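Local coordinates for protein transcriptional regulator, HTH_3 family (Vibrio cholerae, PDB 1Y9Q) that probably binds DNA and regulates transcription, joining a helix-turn-helix domain to a zinc-containing cupin domain that holds D-methionine in this crystal, at residues G103-Q116 and A165-Y179. Sequence-based numbering, arbitrary orientation.
Sequences GLEIFEITLLDHHQ and AAVTEKAVFQNIVAY. With MED (D-methionine), chain C.
G103 opens the pairing by offering its carbonyl O to Y179 N, and from there strand 104-111 runs antiparallel to strand 171-178. L104 CD2 lies against A178 CB (3.5 Å) on one face of the sheet. On the other face the carboxylate of E105, on an extended chain with CG anti to the backbone N (chi1 -160°), comes to the edge of the Y179 ring, the two planes 81° apart. There Y179 OH donates to E105 OE2 at 2.5 Å, from the syn side but tilted out of the carboxylate plane, and S68 OG hydrogen-bonds E105 OE1. I106, back on the face of L104, runs side by side with I176. F107 turns inward: the D-methionine CE sits over one ring face, 3.4 Å from F107 CD2, and V177 CG2 reaches the ring's edge. I109 does two jobs: I109 CB lies over the F173 ring in a CH-pi contact, 3.9 Å from the centroid, and I109 CD1 touches D-methionine CE at 3.6 Å. F173 CG stands between its own backbone N and carbonyl carbon (chi1 64°), bringing the ring alongside I109. Outward, T110 lies beside V172. L111 CD1 meets the edge of the F173 ring, 3.7 Å from F173 CE2, and L111 CB packs on A166 CB. Past L111 the ladder breaks into loops; H114 N hydrogen-bonds E169 O, and E169 OE1 approaches the H114 ring edge, 3.2 Å from H114 CD2. H114 also meets H114 of the second subunit. A second short ladder, shifted by one residue, pairs Q116 with A165. The long ladder joins two neighbouring inner strands of one sheet of a cupin beta-sandwich, its inner face lining the D-methionine pocket through F107, I109 and N175, beside the zinc site.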
ATOM      1  N   GLY A 103     -18.174  -8.935  16.916  1.00 11.75           N
ATOM      2  CA  GLY A 103     -17.106  -8.117  16.370  1.00 12.83           C
ATOM      3  C   GLY A 103     -16.998  -8.259  14.857  1.00 12.61           C
ATOM      4  O   GLY A 103     -16.003  -7.841  14.264  1.00 13.31           O
ATOM      5  N   LEU A 104     -18.031  -8.817  14.224  1.00 10.04           N
ATOM      6  CA  LEU A 104     -17.998  -9.032  12.783  1.00 11.62           C
ATOM      7  C   LEU A 104     -18.746  -8.060  11.877  1.00 11.43           C
ATOM      8  O   LEU A 104     -19.819  -7.551  12.203  1.00 12.09           O
ATOM      9  CB  LEU A 104     -18.497 -10.438  12.434  1.00 11.98           C
ATOM     10  CG  LEU A 104     -17.904 -11.643  13.157  1.00 11.65           C
ATOM     11  CD1 LEU A 104     -18.432 -12.909  12.486  1.00 10.48           C
ATOM     12  CD2 LEU A 104     -16.373 -11.593  13.121  1.00 10.48           C
ATOM     13  N   GLU A 105     -18.155  -7.864  10.708  1.00 12.53           N
ATOM     14  CA  GLU A 105     -18.680  -7.018   9.649  1.00 14.97           C
ATOM     15  C   GLU A 105     -18.484  -7.918   8.430  1.00 13.93           C
ATOM     16  O   GLU A 105     -17.367  -8.360   8.183  1.00 15.74           O
ATOM     17  CB  GLU A 105     -17.803  -5.777   9.546  1.00 17.47           C
ATOM     18  CG  GLU A 105     -18.435  -4.616   8.876  1.00 20.24           C
ATOM     19  CD  GLU A 105     -17.680  -3.341   9.165  1.00 17.53           C
ATOM     20  OE1 GLU A 105     -18.331  -2.370   9.577  1.00 16.44           O
ATOM     21  OE2 GLU A 105     -16.443  -3.311   8.980  1.00 19.06           O
ATOM     22  N   ILE A 106     -19.546  -8.206   7.679  1.00 13.44           N
ATOM     23  CA  ILE A 106     -19.414  -9.108   6.532  1.00 12.67           C
ATOM     24  C   ILE A 106     -19.873  -8.519   5.200  1.00 13.03           C
ATOM     25  O   ILE A 106     -21.006  -8.038   5.066  1.00  9.96           O
ATOM     26  CB  ILE A 106     -20.180 -10.422   6.790  1.00 13.50           C
ATOM     27  CG1 ILE A 106     -19.679 -11.051   8.090  1.00 11.92           C
ATOM     28  CG2 ILE A 106     -19.984 -11.388   5.635  1.00 14.10           C
ATOM     29  CD1 ILE A 106     -20.455 -12.282   8.521  1.00 14.37           C
ATOM     30  N   PHE A 107     -18.986  -8.592   4.210  1.00 11.96           N
ATOM     31  CA  PHE A 107     -19.262  -8.049   2.887  1.00 12.77           C
ATOM     32  C   PHE A 107     -19.078  -9.062   1.768  1.00 13.73           C
ATOM     33  O   PHE A 107     -18.363 -10.053   1.915  1.00 13.64           O
ATOM     34  CB  PHE A 107     -18.308  -6.898   2.580  1.00 12.37           C
ATOM     35  CG  PHE A 107     -18.201  -5.883   3.667  1.00 13.82           C
ATOM     36  CD1 PHE A 107     -19.127  -4.854   3.774  1.00 14.23           C
ATOM     37  CD2 PHE A 107     -17.153  -5.944   4.577  1.00 15.53           C
ATOM     38  CE1 PHE A 107     -19.009  -3.893   4.774  1.00 15.13           C
ATOM     39  CE2 PHE A 107     -17.021  -4.993   5.580  1.00 14.26           C
ATOM     40  CZ  PHE A 107     -17.951  -3.964   5.679  1.00 16.87           C
ATOM     41  N   GLU A 108     -19.732  -8.787   0.644  1.00 16.38           N
ATOM     42  CA  GLU A 108     -19.584  -9.598  -0.556  1.00 18.04           C
ATOM     43  C   GLU A 108     -19.048  -8.557  -1.531  1.00 17.39           C
ATOM     44  O   GLU A 108     -19.744  -7.600  -1.864  1.00 18.60           O
ATOM     45  CB  GLU A 108     -20.927 -10.152  -1.039  1.00 22.30           C
ATOM     46  CG  GLU A 108     -20.770 -11.091  -2.219  1.00 27.70           C
ATOM     47  CD  GLU A 108     -22.000 -11.935  -2.475  1.00 31.32           C
ATOM     48  OE1 GLU A 108     -22.377 -12.733  -1.588  1.00 32.16           O
ATOM     49  OE2 GLU A 108     -22.587 -11.802  -3.568  1.00 36.27           O
ATOM     50  N   ILE A 109     -17.805  -8.734  -1.964  1.00 16.80           N
ATOM     51  CA  ILE A 109     -17.143  -7.776  -2.847  1.00 17.80           C
ATOM     52  C   ILE A 109     -16.970  -8.252  -4.285  1.00 18.31           C
ATOM     53  O   ILE A 109     -16.514  -9.366  -4.523  1.00 17.12           O
ATOM     54  CB  ILE A 109     -15.730  -7.437  -2.322  1.00 17.28           C
ATOM     55  CG1 ILE A 109     -15.788  -7.066  -0.836  1.00 19.56           C
ATOM     56  CG2 ILE A 109     -15.118  -6.318  -3.149  1.00 18.47           C
ATOM     57  CD1 ILE A 109     -16.773  -5.976  -0.518  1.00 20.32           C
ATOM     58  N   THR A 110     -17.319  -7.388  -5.234  1.00 18.91           N
ATOM     59  CA  THR A 110     -17.171  -7.704  -6.652  1.00 20.48           C
ATOM     60  C   THR A 110     -16.137  -6.774  -7.273  1.00 20.63           C
ATOM     61  O   THR A 110     -16.307  -5.552  -7.283  1.00 21.47           O
ATOM     62  CB  THR A 110     -18.497  -7.540  -7.418  1.00 20.66           C
ATOM     63  OG1 THR A 110     -19.478  -8.426  -6.871  1.00 19.78           O
ATOM     64  CG2 THR A 110     -18.298  -7.862  -8.899  1.00 22.14           C
ATOM     65  N   LEU A 111     -15.057  -7.360  -7.773  1.00 20.98           N
ATOM     66  CA  LEU A 111     -13.992  -6.605  -8.407  1.00 21.74           C
ATOM     67  C   LEU A 111     -14.163  -6.726  -9.918  1.00 23.33           C
ATOM     68  O   LEU A 111     -14.410  -7.819 -10.433  1.00 21.94           O
ATOM     69  CB  LEU A 111     -12.630  -7.164  -7.991  1.00 22.03           C
ATOM     70  CG  LEU A 111     -12.232  -6.979  -6.528  1.00 22.21           C
ATOM     71  CD1 LEU A 111     -10.921  -7.691  -6.253  1.00 25.51           C
ATOM     72  CD2 LEU A 111     -12.107  -5.497  -6.229  1.00 24.35           C
ATOM     73  N   LEU A 112     -14.029  -5.608 -10.622  1.00 23.16           N
ATOM     74  CA  LEU A 112     -14.190  -5.601 -12.074  1.00 24.58           C
ATOM     75  C   LEU A 112     -12.972  -5.039 -12.794  1.00 24.37           C
ATOM     76  O   LEU A 112     -12.120  -4.382 -12.189  1.00 20.99           O
ATOM     77  CB  LEU A 112     -15.418  -4.779 -12.461  1.00 25.36           C
ATOM     78  CG  LEU A 112     -16.761  -5.204 -11.874  1.00 25.88           C
ATOM     79  CD1 LEU A 112     -17.821  -4.177 -12.248  1.00 28.00           C
ATOM     80  CD2 LEU A 112     -17.138  -6.581 -12.377  1.00 25.34           C
ATOM     81  N   ASP A 113     -12.898  -5.316 -14.093  1.00 24.71           N
ATOM     82  CA  ASP A 113     -11.809  -4.839 -14.931  1.00 27.72           C
ATOM     83  C   ASP A 113     -10.462  -5.050 -14.242  1.00 28.33           C
ATOM     84  O   ASP A 113      -9.640  -4.137 -14.173  1.00 27.37           O
ATOM     85  CB  ASP A 113     -12.020  -3.354 -15.239  1.00 30.18           C
ATOM     86  CG  ASP A 113     -11.238  -2.893 -16.452  1.00 33.36           C
ATOM     87  OD1 ASP A 113     -11.427  -3.483 -17.537  1.00 36.81           O
ATOM     88  OD2 ASP A 113     -10.441  -1.939 -16.323  1.00 33.78           O
ATOM     89  N   HIS A 114     -10.251  -6.267 -13.745  1.00 28.87           N
ATOM     90  CA  HIS A 114      -9.031  -6.649 -13.036  1.00 31.00           C
ATOM     91  C   HIS A 114      -8.513  -5.560 -12.100  1.00 30.69           C
ATOM     92  O   HIS A 114      -7.309  -5.350 -11.965  1.00 30.72           O
ATOM     93  CB  HIS A 114      -7.934  -7.097 -14.026  1.00 33.14           C
ATOM     94  CG  HIS A 114      -7.475  -6.034 -14.979  1.00 35.09           C
ATOM     95  ND1 HIS A 114      -6.656  -4.993 -14.599  1.00 37.19           N
ATOM     96  CD2 HIS A 114      -7.681  -5.884 -16.310  1.00 35.08           C
ATOM     97  CE1 HIS A 114      -6.374  -4.247 -15.655  1.00 36.28           C
ATOM     98  NE2 HIS A 114      -6.984  -4.767 -16.705  1.00 34.57           N
ATOM     99  N   HIS A 115      -9.444  -4.882 -11.438  1.00 31.17           N
ATOM    100  CA  HIS A 115      -9.106  -3.817 -10.502  1.00 31.98           C
ATOM    101  C   HIS A 115      -8.220  -4.324  -9.364  1.00 32.14           C
ATOM    102  O   HIS A 115      -8.350  -5.469  -8.921  1.00 29.74           O
ATOM    103  CB  HIS A 115     -10.381  -3.216  -9.909  1.00 32.98           C
ATOM    104  CG  HIS A 115     -10.126  -2.180  -8.856  1.00 36.63           C
ATOM    105  ND1 HIS A 115      -9.619  -0.932  -9.145  1.00 37.89           N
ATOM    106  CD2 HIS A 115     -10.280  -2.222  -7.510  1.00 38.01           C
ATOM    107  CE1 HIS A 115      -9.470  -0.248  -8.022  1.00 38.33           C
ATOM    108  NE2 HIS A 115      -9.863  -1.008  -7.017  1.00 37.67           N
ATOM    109  N   GLN A 116      -7.313  -3.466  -8.906  1.00 32.19           N
ATOM    110  CA  GLN A 116      -6.430  -3.801  -7.800  1.00 32.22           C
ATOM    111  C   GLN A 116      -6.705  -2.788  -6.696  1.00 32.47           C
ATOM    112  O   GLN A 116      -6.687  -1.580  -6.933  1.00 31.66           O
ATOM    113  CB  GLN A 116      -4.963  -3.731  -8.217  1.00 31.87           C
ATOM    114  CG  GLN A 116      -4.019  -4.231  -7.136  1.00 33.13           C
ATOM    115  CD  GLN A 116      -2.582  -4.318  -7.597  1.00 34.22           C
ATOM    116  OE1 GLN A 116      -2.290  -4.869  -8.660  1.00 35.40           O
ATOM    117  NE2 GLN A 116      -1.671  -3.785  -6.791  1.00 34.90           N
ATOM    118  N   ALA A 165      -6.834  -8.051  -5.504  1.00 18.30           N
ATOM    119  CA  ALA A 165      -6.775  -7.839  -6.941  1.00 19.49           C
ATOM    120  C   ALA A 165      -7.458  -8.964  -7.706  1.00 18.52           C
ATOM    121  O   ALA A 165      -7.284 -10.141  -7.395  1.00 18.73           O
ATOM    122  CB  ALA A 165      -5.322  -7.715  -7.391  1.00 19.30           C
ATOM    123  N   ALA A 166      -8.247  -8.587  -8.702  1.00 19.06           N
ATOM    124  CA  ALA A 166      -8.928  -9.565  -9.535  1.00 19.85           C
ATOM    125  C   ALA A 166      -7.932  -9.927 -10.630  1.00 21.88           C
ATOM    126  O   ALA A 166      -7.396  -9.037 -11.295  1.00 23.56           O
ATOM    127  CB  ALA A 166     -10.180  -8.956 -10.139  1.00 17.40           C
ATOM    128  N   VAL A 167      -7.654 -11.217 -10.798  1.00 21.37           N
ATOM    129  CA  VAL A 167      -6.719 -11.648 -11.829  1.00 22.20           C
ATOM    130  C   VAL A 167      -7.520 -11.863 -13.110  1.00 22.85           C
ATOM    131  O   VAL A 167      -7.063 -11.524 -14.206  1.00 21.73           O
ATOM    132  CB  VAL A 167      -5.984 -12.936 -11.428  1.00 23.45           C
ATOM    133  CG1 VAL A 167      -4.881 -13.231 -12.430  1.00 24.06           C
ATOM    134  CG2 VAL A 167      -5.391 -12.773 -10.033  1.00 26.07           C
ATOM    135  N   THR A 168      -8.708 -12.444 -12.971  1.00 20.63           N
ATOM    136  CA  THR A 168      -9.594 -12.610 -14.112  1.00 20.84           C
ATOM    137  C   THR A 168     -10.256 -11.239 -14.151  1.00 23.00           C
ATOM    138  O   THR A 168     -10.210 -10.515 -13.154  1.00 23.13           O
ATOM    139  CB  THR A 168     -10.654 -13.704 -13.866  1.00 20.89           C
ATOM    140  OG1 THR A 168     -11.204 -13.559 -12.549  1.00 20.39           O
ATOM    141  CG2 THR A 168     -10.031 -15.084 -14.005  1.00 19.23           C
ATOM    142  N   GLU A 169     -10.857 -10.860 -15.274  1.00 22.98           N
ATOM    143  CA  GLU A 169     -11.483  -9.543 -15.354  1.00 24.38           C
ATOM    144  C   GLU A 169     -12.439  -9.288 -14.197  1.00 24.22           C
ATOM    145  O   GLU A 169     -12.536  -8.168 -13.693  1.00 24.66           O
ATOM    146  CB  GLU A 169     -12.230  -9.372 -16.677  1.00 26.04           C
ATOM    147  CG  GLU A 169     -11.322  -9.270 -17.886  1.00 31.08           C
ATOM    148  CD  GLU A 169     -10.171  -8.307 -17.670  1.00 33.37           C
ATOM    149  OE1 GLU A 169     -10.423  -7.160 -17.253  1.00 34.66           O
ATOM    150  OE2 GLU A 169      -9.010  -8.700 -17.921  1.00 36.98           O
ATOM    151  N   LYS A 170     -13.147 -10.329 -13.782  1.00 22.84           N
ATOM    152  CA  LYS A 170     -14.090 -10.208 -12.684  1.00 22.65           C
ATOM    153  C   LYS A 170     -13.812 -11.254 -11.615  1.00 21.53           C
ATOM    154  O   LYS A 170     -13.385 -12.367 -11.912  1.00 20.00           O
ATOM    155  CB  LYS A 170     -15.522 -10.366 -13.199  1.00 25.13           C
ATOM    156  CG  LYS A 170     -16.578 -10.405 -12.101  1.00 27.67           C
ATOM    157  CD  LYS A 170     -17.975 -10.589 -12.679  1.00 28.65           C
ATOM    158  CE  LYS A 170     -19.021 -10.642 -11.580  1.00 30.15           C
ATOM    159  NZ  LYS A 170     -20.410 -10.766 -12.106  1.00 32.03           N
ATOM    160  N   ALA A 171     -14.044 -10.875 -10.364  1.00 21.78           N
ATOM    161  CA  ALA A 171     -13.852 -11.769  -9.234  1.00 19.13           C
ATOM    162  C   ALA A 171     -14.782 -11.303  -8.132  1.00 18.92           C
ATOM    163  O   ALA A 171     -14.956 -10.103  -7.924  1.00 18.82           O
ATOM    164  CB  ALA A 171     -12.415 -11.729  -8.758  1.00 21.19           C
ATOM    165  N   VAL A 172     -15.396 -12.260  -7.449  1.00 18.07           N
ATOM    166  CA  VAL A 172     -16.311 -11.962  -6.361  1.00 16.46           C
ATOM    167  C   VAL A 172     -15.846 -12.765  -5.162  1.00 15.01           C
ATOM    168  O   VAL A 172     -15.501 -13.940  -5.296  1.00 14.96           O
ATOM    169  CB  VAL A 172     -17.753 -12.377  -6.710  1.00 17.82           C
ATOM    170  CG1 VAL A 172     -18.688 -12.030  -5.555  1.00 18.72           C
ATOM    171  CG2 VAL A 172     -18.203 -11.680  -7.990  1.00 18.19           C
ATOM    172  N   PHE A 173     -15.816 -12.135  -3.992  1.00 14.12           N
ATOM    173  CA  PHE A 173     -15.380 -12.837  -2.793  1.00 13.39           C
ATOM    174  C   PHE A 173     -16.068 -12.327  -1.541  1.00 13.18           C
ATOM    175  O   PHE A 173     -16.484 -11.171  -1.477  1.00 14.14           O
ATOM    176  CB  PHE A 173     -13.857 -12.723  -2.630  1.00 14.66           C
ATOM    177  CG  PHE A 173     -13.354 -11.313  -2.405  1.00 16.31           C
ATOM    178  CD1 PHE A 173     -13.046 -10.867  -1.124  1.00 16.45           C
ATOM    179  CD2 PHE A 173     -13.151 -10.450  -3.479  1.00 16.27           C
ATOM    180  CE1 PHE A 173     -12.538  -9.583  -0.913  1.00 15.76           C
ATOM    181  CE2 PHE A 173     -12.646  -9.166  -3.280  1.00 17.39           C
ATOM    182  CZ  PHE A 173     -12.337  -8.732  -1.993  1.00 17.21           C
ATOM    183  N   GLN A 174     -16.203 -13.204  -0.553  1.00 12.66           N
ATOM    184  CA  GLN A 174     -16.805 -12.812   0.703  1.00 12.91           C
ATOM    185  C   GLN A 174     -15.663 -12.319   1.574  1.00 12.07           C
ATOM    186  O   GLN A 174     -14.597 -12.934   1.615  1.00 12.63           O
ATOM    187  CB  GLN A 174     -17.479 -13.991   1.408  1.00 15.20           C
ATOM    188  CG  GLN A 174     -18.102 -13.571   2.738  1.00 21.37           C
ATOM    189  CD  GLN A 174     -18.511 -14.740   3.603  1.00 24.64           C
ATOM    190  OE1 GLN A 174     -17.669 -15.519   4.052  1.00 26.31           O
ATOM    191  NE2 GLN A 174     -19.813 -14.872   3.841  1.00 27.40           N
ATOM    192  N   ASN A 175     -15.884 -11.209   2.265  1.00 10.66           N
ATOM    193  CA  ASN A 175     -14.862 -10.662   3.140  1.00 10.25           C
ATOM    194  C   ASN A 175     -15.438 -10.487   4.539  1.00 10.04           C
ATOM    195  O   ASN A 175     -16.383  -9.731   4.731  1.00 11.89           O
ATOM    196  CB  ASN A 175     -14.369  -9.319   2.583  1.00 10.89           C
ATOM    197  CG  ASN A 175     -13.256  -8.696   3.423  1.00 11.98           C
ATOM    198  OD1 ASN A 175     -12.397  -9.391   3.972  1.00 15.97           O
ATOM    199  ND2 ASN A 175     -13.255  -7.373   3.500  1.00 13.69           N
ATOM    200  N   ILE A 176     -14.884 -11.216   5.504  1.00 11.48           N
ATOM    201  CA  ILE A 176     -15.316 -11.097   6.892  1.00 10.96           C
ATOM    202  C   ILE A 176     -14.251 -10.264   7.599  1.00 12.08           C
ATOM    203  O   ILE A 176     -13.072 -10.619   7.571  1.00 12.16           O
ATOM    204  CB  ILE A 176     -15.389 -12.475   7.590  1.00 11.71           C
ATOM    205  CG1 ILE A 176     -16.495 -13.323   6.968  1.00 10.67           C
ATOM    206  CG2 ILE A 176     -15.613 -12.293   9.085  1.00 12.93           C
ATOM    207  CD1 ILE A 176     -16.472 -14.763   7.443  1.00 12.40           C
ATOM    208  N   VAL A 177     -14.651  -9.155   8.215  1.00 11.19           N
ATOM    209  CA  VAL A 177     -13.698  -8.312   8.939  1.00 10.87           C
ATOM    210  C   VAL A 177     -14.021  -8.450  10.427  1.00 11.80           C
ATOM    211  O   VAL A 177     -15.094  -8.045  10.879  1.00 10.97           O
ATOM    212  CB  VAL A 177     -13.817  -6.834   8.513  1.00  9.89           C
ATOM    213  CG1 VAL A 177     -12.813  -5.986   9.274  1.00  8.51           C
ATOM    214  CG2 VAL A 177     -13.582  -6.711   7.012  1.00 10.68           C
ATOM    215  N   ALA A 178     -13.098  -9.046  11.178  1.00 11.77           N
ATOM    216  CA  ALA A 178     -13.299  -9.278  12.604  1.00 11.36           C
ATOM    217  C   ALA A 178     -12.472  -8.325  13.455  1.00 13.97           C
ATOM    218  O   ALA A 178     -11.234  -8.317  13.394  1.00 12.85           O
ATOM    219  CB  ALA A 178     -12.958 -10.724  12.944  1.00 10.15           C
ATOM    220  N   TYR A 179     -13.166  -7.528  14.254  1.00 14.53           N
ATOM    221  CA  TYR A 179     -12.521  -6.547  15.122  1.00 16.91           C
ATOM    222  C   TYR A 179     -12.281  -7.098  16.524  1.00 18.42           C
ATOM    223  O   TYR A 179     -13.084  -7.862  17.043  1.00 18.52           O
ATOM    224  CB  TYR A 179     -13.396  -5.301  15.218  1.00 15.80           C
ATOM    225  CG  TYR A 179     -13.649  -4.613  13.900  1.00 14.89           C
ATOM    226  CD1 TYR A 179     -12.934  -3.476  13.545  1.00 14.36           C
ATOM    227  CD2 TYR A 179     -14.629  -5.079  13.019  1.00 14.08           C
ATOM    228  CE1 TYR A 179     -13.185  -2.809  12.355  1.00 15.08           C
ATOM    229  CE2 TYR A 179     -14.891  -4.413  11.812  1.00 14.66           C
ATOM    230  CZ  TYR A 179     -14.162  -3.275  11.495  1.00 15.24           C
ATOM    231  OH  TYR A 179     -14.419  -2.583  10.337  1.00 17.31           O
TER
HETATM  232  N   MED C 201     -11.260  -4.730   4.277  1.00 18.96           N
HETATM  233  CA  MED C 201     -11.714  -3.787   3.214  1.00 19.19           C
HETATM  234  C   MED C 201     -10.526  -3.023   2.615  1.00 18.93           C
HETATM  235  O   MED C 201      -9.358  -3.198   2.993  1.00 18.39           O
HETATM  236  CB  MED C 201     -12.482  -4.580   2.132  1.00 20.75           C
HETATM  237  CG  MED C 201     -13.077  -3.857   0.941  1.00 24.00           C
HETATM  238  SD  MED C 201     -14.421  -2.832   1.612  1.00 25.05           S
HETATM  239  CE  MED C 201     -15.544  -4.011   2.219  1.00 26.46           C
HETATM  240  OXT MED C 201     -10.727  -2.196   1.728  1.00 18.12           O